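Local coordinates for protein acyl-homoserine-lactone synthase (Mesorhizobium sp. ORS 3359, PDB 6WNS) that catalyses the synthesis of acyl-homoserine lactone quorum-sensing signals, drawing the acyl group from a coenzyme A thioester, at residues A[5-8]-A[9-13]; A[151-155]-A[156-160]; A[185-188]-A[189-192]. All blocks are in the same frame, centred on the assembly; numbering follows the deposited sequence.

Contact 1: A[5-8]-A[9-13]; sequences HLVT and WENRK
Asn11 folds back on Leu6 and Thr8 because its CG sits between its own backbone N and carbonyl carbon (chi1 65°), which turns the amide toward the end of the strand. Thr8 makes the matching choice (chi1 71°), placing OG1 over the turn that follows. The Asn11 amide then grips the backbone at two points, one with each end. Its OD1 takes the N-H of Thr8, OD1 to N 2.7 Å and nearly straight at 176°, while ND2 donates to Leu6 O at 3.0 Å, a bond lying in both the carbonyl plane and the amide plane. One C=O and one N-H two residues apart are thus met by a side chain much as a neighbouring strand would meet them, and the double hold fixes the rotation of the amide. The Val7 side chain crosses that of Asn11 at about a right angle, CG1 3.7 Å from Asn11 OD1.

Weaker bonds close the corner. Thr8 OG1 accepts from Glu10 N at 3.0 Å in an ST turn, and Thr8 O receives Asn11 N at 3.3 Å. Trp9 to Arg12 form a type I beta turn, which the Arg12 side chain braces: NH1 bonds Trp9 O at 3.0 Å, in the guanidinium plane, while one guanidinium face lies against the indole, with Trp9 CZ2 3.5 Å above its centre.

This is the exit from strand 4-7, an outermost strand of the chain's sheet. Asn11 works on the edge that carries Leu6 O and Thr8 N; the backbones of His5 and Val7 pair with Leu59 and Tyr57 of strand 56-60. The Val7 side chain packs on that same strand and on Leu19 of helix 16-31, the helix to which this loop leads.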
ATOM      1  N   HIS A   5      -6.243  10.663   1.801  1.00 67.03           N
ATOM      2  CA  HIS A   5      -6.023  11.121   3.188  1.00 65.32           C
ATOM      3  C   HIS A   5      -4.965  10.273   3.900  1.00 63.63           C
ATOM      4  O   HIS A   5      -4.967   9.017   3.774  1.00 62.11           O
ATOM      5  CB  HIS A   5      -7.288  10.987   4.014  1.00 64.76           C
ATOM      6  CG  HIS A   5      -8.389  11.849   3.556  1.00 66.37           C
ATOM      7  ND1 HIS A   5      -8.998  12.747   4.401  1.00 68.25           N
ATOM      8  CD2 HIS A   5      -9.002  11.952   2.357  1.00 70.44           C
ATOM      9  CE1 HIS A   5      -9.902  13.425   3.732  1.00 72.64           C
ATOM     10  NE2 HIS A   5      -9.942  12.927   2.491  1.00 72.62           N
ATOM     11  N   LEU A   6      -4.090  10.965   4.604  1.00 62.21           N
ATOM     12  CA  LEU A   6      -2.939  10.357   5.294  1.00 62.16           C
ATOM     13  C   LEU A   6      -3.314  10.248   6.762  1.00 59.91           C
ATOM     14  O   LEU A   6      -3.424  11.310   7.431  1.00 57.79           O
ATOM     15  CB  LEU A   6      -1.704  11.232   5.141  1.00 65.65           C
ATOM     16  CG  LEU A   6      -0.564  10.787   6.038  1.00 61.29           C
ATOM     17  CD1 LEU A   6      -0.185   9.320   5.733  1.00 59.15           C
ATOM     18  CD2 LEU A   6       0.592  11.734   5.878  1.00 65.07           C
ATOM     19  N   VAL A   7      -3.537   9.020   7.219  1.00 56.32           N
ATOM     20  CA  VAL A   7      -3.862   8.767   8.655  1.00 54.48           C
ATOM     21  C   VAL A   7      -2.651   8.190   9.352  1.00 48.66           C
ATOM     22  O   VAL A   7      -2.065   7.175   8.873  1.00 46.94           O
ATOM     23  CB  VAL A   7      -5.090   7.870   8.820  1.00 53.01           C
ATOM     24  CG1 VAL A   7      -5.538   7.890  10.243  1.00 51.38           C
ATOM     25  CG2 VAL A   7      -6.222   8.374   7.913  1.00 56.42           C
ATOM     26  N   THR A   8      -2.281   8.844  10.442  1.00 50.40           N
ATOM     27  CA  THR A   8      -1.083   8.499  11.221  1.00 50.47           C
ATOM     28  C   THR A   8      -1.452   8.354  12.682  1.00 49.85           C
ATOM     29  O   THR A   8      -2.569   8.674  13.080  1.00 49.31           O
ATOM     30  CB  THR A   8      -0.009   9.581  11.107  1.00 54.02           C
ATOM     31  OG1 THR A   8      -0.424  10.759  11.822  1.00 54.66           O
ATOM     32  CG2 THR A   8       0.252   9.837   9.645  1.00 58.42           C
ATOM     33  N   TRP A   9      -0.480   7.980  13.496  1.00 50.76           N
ATOM     34  CA  TRP A   9      -0.688   8.018  14.947  1.00 48.40           C
ATOM     35  C   TRP A   9      -1.149   9.404  15.354  1.00 50.55           C
ATOM     36  O   TRP A   9      -2.000   9.501  16.220  1.00 50.87           O
ATOM     37  CB  TRP A   9       0.614   7.658  15.672  1.00 51.68           C
ATOM     38  CG  TRP A   9       0.419   7.443  17.134  1.00 50.34           C
ATOM     39  CD1 TRP A   9       0.857   8.201  18.182  1.00 53.61           C
ATOM     40  CD2 TRP A   9      -0.318   6.357  17.707  1.00 49.58           C
ATOM     41  NE1 TRP A   9       0.459   7.634  19.363  1.00 51.43           N
ATOM     42  CE2 TRP A   9      -0.252   6.505  19.109  1.00 53.24           C
ATOM     43  CE3 TRP A   9      -1.059   5.312  17.151  1.00 47.12           C
ATOM     44  CZ2 TRP A   9      -0.865   5.600  19.979  1.00 52.51           C
ATOM     45  CZ3 TRP A   9      -1.600   4.396  18.026  1.00 46.92           C
ATOM     46  CH2 TRP A   9      -1.537   4.566  19.398  1.00 45.99           C
ATOM     47  N   GLU A  10      -0.594  10.481  14.785  1.00 57.45           N
ATOM     48  CA  GLU A  10      -0.835  11.828  15.309  1.00 55.60           C
ATOM     49  C   GLU A  10      -2.297  12.213  15.101  1.00 56.62           C
ATOM     50  O   GLU A  10      -2.810  12.951  15.926  1.00 57.45           O
ATOM     51  CB  GLU A  10       0.064  12.861  14.628  1.00 62.11           C
ATOM     52  CG  GLU A  10       1.499  12.810  15.066  1.00 66.49           C
ATOM     53  CD  GLU A  10       2.272  14.037  14.599  1.00 71.73           C
ATOM     54  OE1 GLU A  10       2.843  14.748  15.437  1.00 78.03           O
ATOM     55  OE2 GLU A  10       2.246  14.314  13.386  1.00 77.18           O
ATOM     56  N   ASN A  11      -2.922  11.859  13.977  1.00 58.53           N
ATOM     57  CA  ASN A  11      -4.307  12.332  13.674  1.00 60.62           C
ATOM     58  C   ASN A  11      -5.316  11.167  13.794  1.00 56.62           C
ATOM     59  O   ASN A  11      -6.470  11.288  13.281  1.00 52.42           O
ATOM     60  CB  ASN A  11      -4.371  13.063  12.318  1.00 60.95           C
ATOM     61  CG  ASN A  11      -4.075  12.152  11.151  1.00 58.72           C
ATOM     62  OD1 ASN A  11      -3.721  10.971  11.326  1.00 56.05           O
ATOM     63  ND2 ASN A  11      -4.241  12.688   9.953  1.00 58.97           N
ATOM     64  N   ARG A  12      -4.948  10.072  14.452  1.00 50.69           N
ATOM     65  CA  ARG A  12      -5.822   8.869  14.529  1.00 47.88           C
ATOM     66  C   ARG A  12      -7.172   9.196  15.217  1.00 49.61           C
ATOM     67  O   ARG A  12      -8.205   8.552  14.886  1.00 52.06           O
ATOM     68  CB  ARG A  12      -5.079   7.716  15.229  1.00 44.71           C
ATOM     69  CG  ARG A  12      -4.992   7.893  16.718  1.00 45.26           C
ATOM     70  CD  ARG A  12      -4.060   6.879  17.409  1.00 45.72           C
ATOM     71  NE  ARG A  12      -4.173   6.929  18.847  1.00 45.70           N
ATOM     72  CZ  ARG A  12      -3.549   7.833  19.589  1.00 55.29           C
ATOM     73  NH1 ARG A  12      -2.794   8.764  18.998  1.00 57.59           N
ATOM     74  NH2 ARG A  12      -3.688   7.863  20.907  1.00 54.28           N
ATOM     75  N   LYS A  13      -7.221  10.155  16.126  1.00 50.43           N
ATOM     76  CA  LYS A  13      -8.481  10.450  16.850  1.00 53.45           C
ATOM     77  C   LYS A  13      -9.440  11.239  15.953  1.00 58.05           C
ATOM     78  O   LYS A  13     -10.605  10.882  15.938  1.00 58.05           O
ATOM     79  CB  LYS A  13      -8.199  11.206  18.133  1.00 58.24           C
ATOM     80  CG  LYS A  13      -7.548  10.297  19.169  1.00 53.06           C
ATOM     81  CD  LYS A  13      -7.567  10.923  20.503  1.00 57.91           C
ATOM     82  CE  LYS A  13      -7.154   9.987  21.613  1.00 63.27           C
ATOM     83  NZ  LYS A  13      -7.661  10.629  22.849  1.00 70.23           N
TER

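Contact 2: A[151-155]-A[156-160]; sequences KRLRA and LGWTL
Leu153 sets a methyl over the indole of Trp158: CD2 stands 3.7 Å from the centroid of the six-membered ring and only 8° off its normal, a clear CH-pi contact. The other methyl, CD1, lies on the same side but beyond the rim, 3.8 Å from Trp158 CE3. Leu160 comes at Arg154 differently, at about a right angle, with CD1 above one guanidinium face near the rim. A bend at chi3 (-88°) turns the guanidinium back toward the strand, where its NH2 forms a salt bridge with Glu162.

The helix gives way here to a turn of the Schellman kind. Gly157, the first residue to leave helical angles, takes positive phi, where a side chain would jam against the preceding carbonyl, and Trp158 N reaches back to Leu153 O at 3.1 Å, the 6→1 bond. The usual 5→2 bond is missing, since Gly157 N is 4.2 Å from Arg154 O. Leu156 N also bonds Leu153 O, from the opposite face of the carbonyl plane.

The indole leaves the turn toward Leu126 and Leu130 of helix 121-135, with NE1 hydrogen-bonded to Thr189. Were Trp158 replaced by an alanine, the Leu153 methyls would probably lose the aromatic face they rest on and Thr189 its indole donor. On the strand side, Leu160 CD2 packs against Leu153 CB at 4.0 Å.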
ATOM      1  N   LYS A 151       5.221  -5.512 -14.406  1.00 84.93           N
ATOM      2  CA  LYS A 151       4.855  -5.100 -15.787  1.00 94.01           C
ATOM      3  C   LYS A 151       3.856  -3.945 -15.715  1.00 91.04           C
ATOM      4  O   LYS A 151       4.088  -2.918 -16.382  1.00 86.77           O
ATOM      5  CB  LYS A 151       4.335  -6.282 -16.608  1.00100.50           C
ATOM      6  CG  LYS A 151       5.451  -7.122 -17.216  1.00109.37           C
ATOM      7  CD  LYS A 151       6.762  -7.032 -16.405  1.00113.53           C
ATOM      8  CE  LYS A 151       7.362  -8.373 -16.024  1.00114.89           C
ATOM      9  NZ  LYS A 151       8.151  -8.277 -14.771  1.00111.97           N
ATOM     10  N   ARG A 152       2.781  -4.097 -14.950  1.00 85.94           N
ATOM     11  CA  ARG A 152       1.717  -3.071 -14.890  1.00 85.38           C
ATOM     12  C   ARG A 152       2.317  -1.754 -14.396  1.00 84.67           C
ATOM     13  O   ARG A 152       1.887  -0.657 -14.921  1.00 89.22           O
ATOM     14  CB  ARG A 152       0.619  -3.542 -13.944  1.00 84.06           C
ATOM     15  CG  ARG A 152      -0.258  -4.598 -14.586  1.00 90.19           C
ATOM     16  CD  ARG A 152      -1.422  -5.062 -13.720  1.00 90.52           C
ATOM     17  NE  ARG A 152      -2.583  -5.008 -14.599  1.00 96.91           N
ATOM     18  CZ  ARG A 152      -3.597  -4.168 -14.444  1.00105.75           C
ATOM     19  NH1 ARG A 152      -3.654  -3.373 -13.381  1.00111.59           N
ATOM     20  NH2 ARG A 152      -4.581  -4.163 -15.327  1.00107.84           N
ATOM     21  N   LEU A 153       3.211  -1.838 -13.384  1.00 81.18           N
ATOM     22  CA  LEU A 153       3.708  -0.600 -12.728  1.00 81.73           C
ATOM     23  C   LEU A 153       4.739   0.063 -13.646  1.00 85.27           C
ATOM     24  O   LEU A 153       4.718   1.325 -13.740  1.00 84.86           O
ATOM     25  CB  LEU A 153       4.312  -0.882 -11.352  1.00 80.32           C
ATOM     26  CG  LEU A 153       3.334  -1.244 -10.218  1.00 73.40           C
ATOM     27  CD1 LEU A 153       4.107  -1.516  -8.956  1.00 70.85           C
ATOM     28  CD2 LEU A 153       2.289  -0.171  -9.942  1.00 70.27           C
ATOM     29  N   ARG A 154       5.567  -0.741 -14.328  1.00 85.02           N
ATOM     30  CA  ARG A 154       6.529  -0.241 -15.357  1.00 89.55           C
ATOM     31  C   ARG A 154       5.779   0.262 -16.597  1.00 90.23           C
ATOM     32  O   ARG A 154       6.445   0.882 -17.368  1.00102.33           O
ATOM     33  CB  ARG A 154       7.642  -1.247 -15.694  1.00 88.81           C
ATOM     34  CG  ARG A 154       8.766  -1.226 -14.654  1.00 88.22           C
ATOM     35  CD  ARG A 154      10.116  -1.781 -15.066  1.00 94.02           C
ATOM     36  NE  ARG A 154      10.181  -3.194 -14.820  1.00 93.15           N
ATOM     37  CZ  ARG A 154      10.986  -3.840 -13.987  1.00 92.90           C
ATOM     38  NH1 ARG A 154      11.879  -3.225 -13.251  1.00 91.51           N
ATOM     39  NH2 ARG A 154      10.835  -5.151 -13.862  1.00 95.39           N
ATOM     40  N   ALA A 155       4.451   0.107 -16.731  1.00 91.75           N
ATOM     41  CA  ALA A 155       3.599   0.684 -17.813  1.00 95.72           C
ATOM     42  C   ALA A 155       3.062   2.071 -17.417  1.00 96.40           C
ATOM     43  O   ALA A 155       2.744   2.863 -18.338  1.00 96.24           O
ATOM     44  CB  ALA A 155       2.444  -0.236 -18.170  1.00 94.98           C
ATOM     45  N   LEU A 156       2.930   2.335 -16.108  1.00 97.04           N
ATOM     46  CA  LEU A 156       2.416   3.618 -15.528  1.00100.75           C
ATOM     47  C   LEU A 156       3.543   4.690 -15.378  1.00103.22           C
ATOM     48  O   LEU A 156       3.214   5.851 -14.947  1.00103.85           O
ATOM     49  CB  LEU A 156       1.760   3.328 -14.173  1.00 96.99           C
ATOM     50  CG  LEU A 156       0.261   3.013 -14.191  1.00 96.89           C
ATOM     51  CD1 LEU A 156      -0.035   1.813 -15.062  1.00 98.99           C
ATOM     52  CD2 LEU A 156      -0.234   2.753 -12.762  1.00 94.52           C
ATOM     53  N   GLY A 157       4.825   4.305 -15.564  1.00 99.90           N
ATOM     54  CA  GLY A 157       6.008   5.188 -15.479  1.00107.20           C
ATOM     55  C   GLY A 157       6.967   4.805 -14.358  1.00100.98           C
ATOM     56  O   GLY A 157       7.984   5.488 -14.208  1.00101.58           O
ATOM     57  N   TRP A 158       6.719   3.729 -13.614  1.00 88.57           N
ATOM     58  CA  TRP A 158       7.487   3.490 -12.359  1.00 88.28           C
ATOM     59  C   TRP A 158       8.832   2.831 -12.690  1.00 90.44           C
ATOM     60  O   TRP A 158       8.883   1.865 -13.594  1.00 97.60           O
ATOM     61  CB  TRP A 158       6.700   2.657 -11.348  1.00 81.98           C
ATOM     62  CG  TRP A 158       5.425   3.282 -10.897  1.00 78.26           C
ATOM     63  CD1 TRP A 158       4.635   4.163 -11.573  1.00 82.01           C
ATOM     64  CD2 TRP A 158       4.728   2.953  -9.685  1.00 75.19           C
ATOM     65  NE1 TRP A 158       3.511   4.429 -10.844  1.00 80.78           N
ATOM     66  CE2 TRP A 158       3.551   3.724  -9.667  1.00 75.85           C
ATOM     67  CE3 TRP A 158       5.023   2.149  -8.586  1.00 72.24           C
ATOM     68  CZ2 TRP A 158       2.660   3.688  -8.599  1.00 70.59           C
ATOM     69  CZ3 TRP A 158       4.121   2.074  -7.544  1.00 71.69           C
ATOM     70  CH2 TRP A 158       2.963   2.855  -7.547  1.00 70.97           C
ATOM     71  N   THR A 159       9.899   3.368 -12.032  1.00 91.60           N
ATOM     72  CA  THR A 159      11.237   2.745 -12.158  1.00 95.18           C
ATOM     73  C   THR A 159      11.344   1.932 -10.852  1.00 90.11           C
ATOM     74  O   THR A 159      10.985   2.490  -9.717  1.00 90.27           O
ATOM     75  CB  THR A 159      12.315   3.774 -12.577  1.00 98.30           C
ATOM     76  OG1 THR A 159      13.037   4.117 -11.397  1.00105.20           O
ATOM     77  CG2 THR A 159      11.780   5.045 -13.224  1.00 96.91           C
ATOM     78  N   LEU A 160      11.593   0.625 -10.997  1.00 86.90           N
ATOM     79  CA  LEU A 160      11.653  -0.312  -9.840  1.00 84.64           C
ATOM     80  C   LEU A 160      12.633  -1.430 -10.154  1.00 87.62           C
ATOM     81  O   LEU A 160      12.946  -1.632 -11.344  1.00 94.53           O
ATOM     82  CB  LEU A 160      10.276  -0.905  -9.560  1.00 78.39           C
ATOM     83  CG  LEU A 160       9.684  -1.733 -10.695  1.00 79.25           C
ATOM     84  CD1 LEU A 160      10.115  -3.192 -10.658  1.00 79.17           C
ATOM     85  CD2 LEU A 160       8.192  -1.606 -10.715  1.00 76.93           C
TER

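Contact 3: A[185-188]-A[189-192]; sequences AIEQ and TRRA
Thr189 and Ala185 are joined twice, and these hydrogen bonds lead the polar interactions. Thr189 N reaches Ala185 O at 3.0 Å in the regular i to i-4 manner of an alpha helix. Its hydroxyl donates to the same oxygen, OG1 to O 2.8 Å, approaching from above the carbonyl plane, well clear of the lone pairs. The torsion explains this: with OG1 anti to the carbonyl carbon and beside the backbone N (chi1 -65°), the hydroxyl looks back down the helix, and CG2 takes the position anti to N. The remaining backbone bonds step on along helix 183-192: Arg190 N to Ile186 O at 3.2 Å, Arg191 N to Glu187 O at 3.0 Å, and Ala192 N to Gln188 O.

Side-chain packing within the helix is slight. Gln188 bends at chi2 and crosses the Arg191 stem at a slant, its amide oxygen resting against the methylenes, OE1 3.7 Å from Arg191 CB and 3.8 Å from Arg191 CG. Amide and guanidinium planes are 18° apart, though the oxygen meets the methylenes and not the charged nitrogens. On the inward side, Ile186 packs on Leu130 and Gln134, and Thr189 on Cys127.

Between the two segments, opposite charges come near without touching: Glu187 OE1 lies 4.9 Å from Arg190 NE and may attract it mildly. The Arg190 chain, extended from CG to NE, carries its guanidinium to outside partners, Glu131 of helix 121-135, a salt bridge through NH2, and the carbonyl of Gly197 through NH1.

For the buried hydroxyl of Thr189, spending its proton on Ala185 O leaves the oxygen to act as acceptor for the loop beside the helix.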
ATOM      1  N   ALA A 185       7.249   9.361 -12.278  1.00104.54           N
ATOM      2  CA  ALA A 185       6.372   8.219 -11.941  1.00 98.25           C
ATOM      3  C   ALA A 185       4.976   8.839 -11.699  1.00 98.21           C
ATOM      4  O   ALA A 185       3.919   8.471 -12.450  1.00107.74           O
ATOM      5  CB  ALA A 185       6.972   7.457 -10.775  1.00 92.16           C
ATOM      6  N   ILE A 186       4.965   9.904 -10.860  1.00 97.45           N
ATOM      7  CA  ILE A 186       3.697  10.585 -10.482  1.00 95.95           C
ATOM      8  C   ILE A 186       2.967  11.076 -11.738  1.00100.27           C
ATOM      9  O   ILE A 186       1.754  10.788 -11.882  1.00 98.24           O
ATOM     10  CB  ILE A 186       3.975  11.693  -9.457  1.00 98.04           C
ATOM     11  CG1 ILE A 186       4.341  11.076  -8.099  1.00 95.80           C
ATOM     12  CG2 ILE A 186       2.767  12.603  -9.335  1.00 99.62           C
ATOM     13  CD1 ILE A 186       5.466  11.806  -7.374  1.00100.12           C
ATOM     14  N   GLU A 187       3.671  11.790 -12.617  1.00103.09           N
ATOM     15  CA  GLU A 187       3.048  12.463 -13.779  1.00109.73           C
ATOM     16  C   GLU A 187       2.374  11.439 -14.711  1.00109.09           C
ATOM     17  O   GLU A 187       1.128  11.631 -15.078  1.00114.38           O
ATOM     18  CB  GLU A 187       4.100  13.268 -14.552  1.00118.21           C
ATOM     19  CG  GLU A 187       3.956  14.740 -14.305  1.00122.89           C
ATOM     20  CD  GLU A 187       2.499  15.135 -14.351  1.00123.28           C
ATOM     21  OE1 GLU A 187       1.968  15.517 -13.169  1.00122.86           O
ATOM     22  OE2 GLU A 187       1.889  14.996 -15.555  1.00126.75           O
ATOM     23  N   GLN A 188       3.154  10.420 -15.102  1.00106.90           N
ATOM     24  CA  GLN A 188       2.748   9.390 -16.098  1.00111.55           C
ATOM     25  C   GLN A 188       1.508   8.658 -15.529  1.00104.85           C
ATOM     26  O   GLN A 188       0.570   8.317 -16.301  1.00106.50           O
ATOM     27  CB  GLN A 188       3.936   8.450 -16.378  1.00115.21           C
ATOM     28  CG  GLN A 188       4.414   8.409 -17.834  1.00124.30           C
ATOM     29  CD  GLN A 188       3.339   8.114 -18.855  1.00128.58           C
ATOM     30  OE1 GLN A 188       2.703   9.118 -19.428  1.00138.40           O
ATOM     31  NE2 GLN A 188       3.196   6.760 -19.187  1.00123.83           N
ATOM     32  N   THR A 189       1.451   8.510 -14.214  1.00 97.12           N
ATOM     33  CA  THR A 189       0.368   7.737 -13.532  1.00 94.44           C
ATOM     34  C   THR A 189      -0.964   8.490 -13.746  1.00 97.59           C
ATOM     35  O   THR A 189      -1.971   7.883 -14.349  1.00100.49           O
ATOM     36  CB  THR A 189       0.665   7.499 -12.042  1.00 89.36           C
ATOM     37  OG1 THR A 189       1.855   6.623 -11.860  1.00 87.62           O
ATOM     38  CG2 THR A 189      -0.521   6.859 -11.329  1.00 82.55           C
ATOM     39  N   ARG A 190      -0.989   9.756 -13.241  1.00101.40           N
ATOM     40  CA  ARG A 190      -2.066  10.743 -13.553  1.00104.25           C
ATOM     41  C   ARG A 190      -2.495  10.682 -15.039  1.00107.86           C
ATOM     42  O   ARG A 190      -3.777  10.873 -15.288  1.00111.00           O
ATOM     43  CB  ARG A 190      -1.651  12.184 -13.232  1.00106.64           C
ATOM     44  CG  ARG A 190      -1.943  12.594 -11.795  1.00101.62           C
ATOM     45  CD  ARG A 190      -1.827  14.100 -11.574  1.00102.18           C
ATOM     46  NE  ARG A 190      -1.767  14.394 -10.148  1.00 99.08           N
ATOM     47  CZ  ARG A 190      -2.564  15.241  -9.489  1.00 98.67           C
ATOM     48  NH1 ARG A 190      -3.495  15.994 -10.123  1.00100.50           N
ATOM     49  NH2 ARG A 190      -2.423  15.341  -8.175  1.00 96.38           N
ATOM     50  N   ARG A 191      -1.478  10.529 -15.969  1.00109.11           N
ATOM     51  CA  ARG A 191      -1.739  10.578 -17.432  1.00115.00           C
ATOM     52  C   ARG A 191      -2.420   9.282 -17.843  1.00112.58           C
ATOM     53  O   ARG A 191      -3.440   9.327 -18.661  1.00114.40           O
ATOM     54  CB  ARG A 191      -0.485  10.687 -18.305  1.00120.83           C
ATOM     55  CG  ARG A 191      -0.808  10.612 -19.790  1.00125.88           C
ATOM     56  CD  ARG A 191      -0.145  11.709 -20.590  1.00136.28           C
ATOM     57  NE  ARG A 191      -0.333  13.027 -19.984  1.00139.26           N
ATOM     58  CZ  ARG A 191      -1.210  13.950 -20.380  1.00143.10           C
ATOM     59  NH1 ARG A 191      -2.039  13.718 -21.388  1.00144.67           N
ATOM     60  NH2 ARG A 191      -1.256  15.111 -19.747  1.00145.50           N
ATOM     61  N   ALA A 192      -1.893   8.159 -17.243  1.00108.94           N
ATOM     62  CA  ALA A 192      -2.437   6.824 -17.574  1.00104.16           C
ATOM     63  C   ALA A 192      -3.926   6.806 -17.186  1.00102.24           C
ATOM     64  O   ALA A 192      -4.785   6.251 -18.023  1.00106.38           O
ATOM     65  CB  ALA A 192      -1.628   5.767 -16.889  1.00 99.86           C
TER

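Overall arrangement
Contact 1 comes first along the chain and stands apart, its centre about 29 Å from that of contact 2 and 26 Å from that of contact 3; contacts 1 and 2 lie on opposite sides of the chain's centre. Contacts 1 and 2 adjoin the two outermost strands of the mixed sheet, 4-7 and 160-162, while contact 3 lies in the helix that follows strand 174-180. Contacts 2 and 3, centres about 10 Å apart, touch directly and share helix 121-135 as a packing partner. So one local turn adjoins each outer strand, and contacts 2 and 3 form a joined patch on one side, consistent with the acetyltransferase-like fold of this family.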